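Local coordinates for protein pyrrolidone-carboxylate peptidase (Deinococcus radiodurans R1, PDB 5Z48) that removes N-terminal pyroglutamyl (5-oxoprolyl) residues from peptides as a cysteine exopeptidase of the peptidase C15 family, working as a homotetramer, at residues A55-L60 with L154-E159; N139-G142 with C146-V149. All blocks are in the same frame, centred on the assembly; numbering follows the deposited sequence.

Interaction 1: A55-L60 with L154-E159; sequences ALTRLL and LHWLRE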
loop_
_atom_site.group_PDB
_atom_site.type_symbol
_atom_site.label_atom_id
_atom_site.label_comp_id
_atom_site.label_asym_id
_atom_site.label_seq_id
_atom_site.Cartn_x
_atom_site.Cartn_y
_atom_site.Cartn_z
ATOM N N ALA B 55 20.239 3.234 -29.392
ATOM C CA ALA B 55 21.359 3.793 -28.637
ATOM C C ALA B 55 22.071 2.708 -27.851
ATOM O O ALA B 55 23.306 2.713 -27.767
ATOM C CB ALA B 55 20.860 4.895 -27.688
ATOM N N LEU B 56 21.303 1.771 -27.277
ATOM C CA LEU B 56 21.875 0.715 -26.446
ATOM C C LEU B 56 22.673 -0.266 -27.300
ATOM O O LEU B 56 23.776 -0.686 -26.912
ATOM C CB LEU B 56 20.752 0.007 -25.669
ATOM C CG LEU B 56 21.203 -1.060 -24.680
ATOM C CD1 LEU B 56 22.329 -0.597 -23.787
ATOM C CD2 LEU B 56 19.997 -1.490 -23.795
ATOM N N THR B 57 22.154 -0.598 -28.487
ATOM C CA THR B 57 22.918 -1.426 -29.418
ATOM C C THR B 57 24.242 -0.773 -29.770
ATOM O O THR B 57 25.289 -1.442 -29.790
ATOM C CB THR B 57 22.107 -1.693 -30.682
ATOM O OG1 THR B 57 21.058 -2.624 -30.381
ATOM C CG2 THR B 57 22.961 -2.310 -31.750
ATOM N N ARG B 58 24.229 0.535 -30.055
ATOM C CA ARG B 58 25.492 1.204 -30.367
ATOM C C ARG B 58 26.467 1.132 -29.188
ATOM O O ARG B 58 27.665 0.882 -29.382
ATOM C CB ARG B 58 25.216 2.645 -30.801
ATOM C CG ARG B 58 26.439 3.491 -31.015
ATOM C CD ARG B 58 26.007 4.841 -31.528
ATOM N NE ARG B 58 27.037 5.458 -32.348
ATOM N N LEU B 59 25.976 1.349 -27.968
ATOM C CA LEU B 59 26.843 1.257 -26.792
ATOM C C LEU B 59 27.415 -0.155 -26.621
ATOM O O LEU B 59 28.615 -0.324 -26.343
ATOM C CB LEU B 59 26.066 1.675 -25.532
ATOM C CG LEU B 59 25.742 3.153 -25.388
ATOM C CD1 LEU B 59 24.558 3.315 -24.373
ATOM C CD2 LEU B 59 26.979 3.959 -24.961
ATOM N N LEU B 60 26.570 -1.186 -26.757
ATOM C CA LEU B 60 27.059 -2.556 -26.598
ATOM C C LEU B 60 28.105 -2.899 -27.651
ATOM O O LEU B 60 29.134 -3.526 -27.353
ATOM C CB LEU B 60 25.893 -3.534 -26.677
ATOM C CG LEU B 60 24.914 -3.430 -25.530
ATOM C CD1 LEU B 60 23.632 -4.268 -25.857
ATOM C CD2 LEU B 60 25.551 -3.971 -24.228
ATOM N N LEU B 154 19.873 -8.272 -23.245
ATOM C CA LEU B 154 20.164 -9.694 -23.067
ATOM C C LEU B 154 20.098 -10.428 -24.400
ATOM O O LEU B 154 20.938 -11.286 -24.688
ATOM C CB LEU B 154 19.201 -10.287 -22.028
ATOM C CG LEU B 154 19.462 -9.823 -20.602
ATOM C CD1 LEU B 154 18.243 -10.145 -19.701
ATOM C CD2 LEU B 154 20.722 -10.508 -20.023
ATOM N N HIS B 155 19.115 -10.071 -25.242
ATOM C CA HIS B 155 18.978 -10.687 -26.562
ATOM C C HIS B 155 20.184 -10.370 -27.444
ATOM O O HIS B 155 20.744 -11.275 -28.082
ATOM C CB HIS B 155 17.699 -10.172 -27.223
ATOM C CG HIS B 155 17.439 -10.777 -28.568
ATOM N ND1 HIS B 155 17.100 -12.103 -28.725
ATOM C CD2 HIS B 155 17.434 -10.235 -29.808
ATOM C CE1 HIS B 155 16.916 -12.359 -30.012
ATOM N NE2 HIS B 155 17.114 -11.244 -30.693
ATOM N N TRP B 156 20.576 -9.090 -27.507
ATOM C CA TRP B 156 21.718 -8.685 -28.329
ATOM C C TRP B 156 22.978 -9.424 -27.893
ATOM O O TRP B 156 23.712 -9.981 -28.719
ATOM C CB TRP B 156 21.910 -7.155 -28.230
ATOM C CG TRP B 156 22.924 -6.640 -29.206
ATOM C CD1 TRP B 156 22.669 -6.103 -30.436
ATOM C CD2 TRP B 156 24.354 -6.635 -29.050
ATOM N NE1 TRP B 156 23.849 -5.758 -31.054
ATOM C CE2 TRP B 156 24.894 -6.059 -30.222
ATOM C CE3 TRP B 156 25.225 -7.052 -28.026
ATOM C CZ2 TRP B 156 26.271 -5.900 -30.419
ATOM C CZ3 TRP B 156 26.588 -6.892 -28.215
ATOM C CH2 TRP B 156 27.104 -6.326 -29.412
ATOM N N LEU B 157 23.226 -9.461 -26.578
ATOM C CA LEU B 157 24.416 -10.142 -26.082
ATOM C C LEU B 157 24.408 -11.621 -26.465
ATOM O O LEU B 157 25.411 -12.146 -26.963
ATOM C CB LEU B 157 24.525 -9.964 -24.576
ATOM C CG LEU B 157 24.960 -8.562 -24.114
ATOM C CD1 LEU B 157 24.695 -8.470 -22.600
ATOM C CD2 LEU B 157 26.426 -8.277 -24.448
ATOM N N ARG B 158 23.265 -12.301 -26.301
ATOM C CA ARG B 158 23.194 -13.710 -26.667
ATOM C C ARG B 158 23.427 -13.899 -28.164
ATOM O O ARG B 158 24.217 -14.756 -28.584
ATOM C CB ARG B 158 21.832 -14.275 -26.234
ATOM C CG ARG B 158 21.601 -15.736 -26.597
ATOM C CD ARG B 158 22.534 -16.651 -25.850
ATOM N NE ARG B 158 22.439 -16.492 -24.400
ATOM C CZ ARG B 158 23.236 -17.119 -23.535
ATOM N NH1 ARG B 158 24.182 -17.940 -23.984
ATOM N NH2 ARG B 158 23.098 -16.919 -22.224
ATOM N N GLU B 159 22.769 -13.076 -28.986
ATOM C CA GLU B 159 22.894 -13.244 -30.438
ATOM C C GLU B 159 24.294 -12.940 -30.952
ATOM O O GLU B 159 24.709 -13.532 -31.959
ATOM C CB GLU B 159 21.887 -12.342 -31.152
ATOM C CG GLU B 159 20.414 -12.748 -30.998
ATOM C CD GLU B 159 20.096 -14.094 -31.620
ATOM O OE1 GLU B 159 19.902 -14.122 -32.849
ATOM O OE2 GLU B 159 20.015 -15.110 -30.882
#
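Leu60 lies over one face of the Trp156 indole, and these two residues together contribute 167 of the 221 Å² buried where helix 49-63 runs beside helix 145-159. Leu60 CB sits 3.9 Å from the centroid of the six-membered ring of Trp156 and only 17° off its normal, the geometry of a CH-pi contact. Leu60 CD1 extends the cover across the ring fusion, 3.9 Å from Trp156 CE3, and the two side chains run past each other in opposite directions. Trp156 reaches its partner because CG is anti to the backbone N (chi1 -171°), which carries the indole across the 10.8 Å between the axes of the short segments. These segments cross at -39°. Both helices pack on strand 5-11 of the alpha/beta fold, Leu60 on Leu7 and Val149 on Phe11.

The side facing the sheet is the more buried one. There the buried Leu157 brings CD2 to the edge of the Trp156 ring, in its plane. The two leucines themselves meet more loosely, with Leu60 CD2 4.4 Å from Leu157 CD2. The other end of the contact, formed by the pyrrole part of Trp156 and Thr57, is partly exposed. Thr57 CG2 approaches Trp156 NE1 obliquely at 3.6 Å, using its methyl branch while OG1 turns to a hydrogen bond with His152 NE2. His160, just past the helix end, stacks on the Trp156 ring.

No hydrogen bond or salt bridge crosses between 55-60 and 154-159, so these two segments meet through apolar and CH-pi contacts. The polar end of Thr57 is satisfied by His152, one turn earlier on the facing helix, and that bond adds a polar link between the same two helices.

Interaction 2: N139-G142 with C146-V149; sequences NSAG and CNFV. With PCA (pyroglutamic acid), chain I.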
loop_
_atom_site.group_PDB
_atom_site.type_symbol
_atom_site.label_atom_id
_atom_site.label_comp_id
_atom_site.label_asym_id
_atom_site.label_seq_id
_atom_site.Cartn_x
_atom_site.Cartn_y
_atom_site.Cartn_z
ATOM N N ASN B 139 10.635 -9.570 -9.590
ATOM C CA ASN B 139 10.372 -10.567 -10.619
ATOM C C ASN B 139 9.497 -10.036 -11.744
ATOM O O ASN B 139 9.134 -10.801 -12.653
ATOM C CB ASN B 139 9.766 -11.796 -9.956
ATOM C CG ASN B 139 10.770 -12.453 -9.045
ATOM O OD1 ASN B 139 11.918 -12.617 -9.460
ATOM N ND2 ASN B 139 10.376 -12.808 -7.835
ATOM N N SER B 140 9.220 -8.739 -11.760
ATOM C CA SER B 140 8.703 -8.068 -12.955
ATOM C C SER B 140 9.242 -6.650 -13.028
ATOM O O SER B 140 9.132 -5.896 -12.049
ATOM C CB SER B 140 7.179 -8.023 -12.992
ATOM O OG SER B 140 6.753 -7.175 -14.087
ATOM N N ALA B 141 9.819 -6.285 -14.174
ATOM C CA ALA B 141 10.331 -4.932 -14.425
ATOM C C ALA B 141 9.265 -4.017 -15.022
ATOM O O ALA B 141 9.600 -2.912 -15.476
ATOM C CB ALA B 141 11.548 -4.986 -15.364
ATOM N N GLY B 142 7.998 -4.447 -15.017
ATOM C CA GLY B 142 6.977 -3.826 -15.855
ATOM C C GLY B 142 7.171 -4.252 -17.308
ATOM O O GLY B 142 8.018 -5.067 -17.604
ATOM N N CYS B 146 11.953 0.356 -19.404
ATOM C CA CYS B 146 13.019 -0.324 -18.660
ATOM C C CYS B 146 13.036 -1.817 -18.962
ATOM O O CYS B 146 14.081 -2.396 -19.246
ATOM C CB CYS B 146 12.841 -0.111 -17.151
ATOM S SG CYS B 146 13.125 1.648 -16.664
ATOM N N ASN B 147 11.874 -2.465 -18.900
ATOM C CA ASN B 147 11.839 -3.861 -19.306
ATOM C C ASN B 147 12.321 -4.047 -20.735
ATOM O O ASN B 147 13.063 -5.000 -21.035
ATOM C CB ASN B 147 10.412 -4.371 -19.193
ATOM C CG ASN B 147 10.281 -5.798 -19.710
ATOM O OD1 ASN B 147 10.649 -6.748 -18.988
ATOM N ND2 ASN B 147 9.794 -5.956 -20.929
ATOM N N PHE B 148 11.892 -3.161 -21.642
ATOM C CA PHE B 148 12.296 -3.266 -23.045
ATOM C C PHE B 148 13.814 -3.300 -23.172
ATOM O O PHE B 148 14.340 -4.147 -23.906
ATOM C CB PHE B 148 11.693 -2.120 -23.858
ATOM C CG PHE B 148 12.231 -2.032 -25.256
ATOM C CD1 PHE B 148 13.391 -1.286 -25.527
ATOM C CD2 PHE B 148 11.618 -2.747 -26.267
ATOM C CE1 PHE B 148 13.915 -1.237 -26.817
ATOM C CE2 PHE B 148 12.137 -2.691 -27.577
ATOM C CZ PHE B 148 13.290 -1.948 -27.825
ATOM N N VAL B 149 14.540 -2.399 -22.474
ATOM C CA VAL B 149 15.992 -2.359 -22.700
ATOM C C VAL B 149 16.677 -3.547 -22.037
ATOM O O VAL B 149 17.722 -4.020 -22.529
ATOM C CB VAL B 149 16.632 -1.017 -22.282
ATOM C CG1 VAL B 149 16.150 0.159 -23.156
ATOM C CG2 VAL B 149 16.463 -0.693 -20.780
HETATM N N PCA I . 11.383 4.102 -15.519
HETATM C CA PCA I . 10.447 3.666 -16.550
HETATM C CB PCA I . 10.983 4.161 -17.904
HETATM C CG PCA I . 12.196 5.052 -17.631
HETATM C CD PCA I . 12.402 4.901 -16.146
HETATM O OE PCA I . 13.352 5.435 -15.562
HETATM C C PCA I . 10.233 2.143 -16.458
HETATM O O PCA I . 10.000 1.436 -17.445
HETATM O OXT PCA I . 10.333 1.554 -15.345
HETATM O O HOH W 1 9.361 -1.294 -17.703
HETATM O O HOH W 2 9.971 -7.918 -16.574
#
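Asn147, in the first turn of helix 145-159, packs against Ala141 and Gly142 of the preceding loop, where an ST turn (Gly142 N to Ser140 OG, 3.1 Å) shapes the backbone. Its side chain can be followed outward. CB lies 4.0 Å from Ala141 CB and is pressed against the Gly142 carbonyl, 3.0 Å from Gly142 O. With CG anti to the backbone N (chi1 175°), the amide continues past that same oxygen. OD1 accepts from a water, 2.8 Å away, whose oxygen in turn accepts from Ala141 N; OD1 and Gly142 O, both acceptors, merely lie near each other. ND2 points on to donate to Val87 O of strand 80-90. The amide thus ties helix, loop and sheet together.

Ala141 CB also touches Glu83 and His171, which with Cys146 probably form the catalytic triad, so the loop packs directly against the active site. A second water accepts from Asn147 N and donates to Ala141 O and to the pyroglutamate carboxylate. Beside it, the helix start presents a backbone donor in a position consistent with an oxyanion hole: Cys146 N gives a nearly straight bond to PCA O, 3.0 Å long at 162°.

In the fold
Helix 145-159 serves both contacts: its first turn in interaction 2, its last turns in interaction 1, with centres about 16 Å apart. Interaction 2 is buried, its centre about 9 Å from the chain centre and next to the bound pyroglutamate; interaction 1 is partly buried, about 14 Å from that centre and away from the annotated sites. Their chemistry follows this placing. Near the active site, waters, backbone groups and the Asn147 side-chain amide bridge loop and helix, whereas the outer turns meet mainly through apolar and aromatic surfaces. The two also touch, Leu56 CD2 lying 3.6 Å from Val149 O. In sequence, interaction 2 is nested within the long excursion that interaction 1 closes.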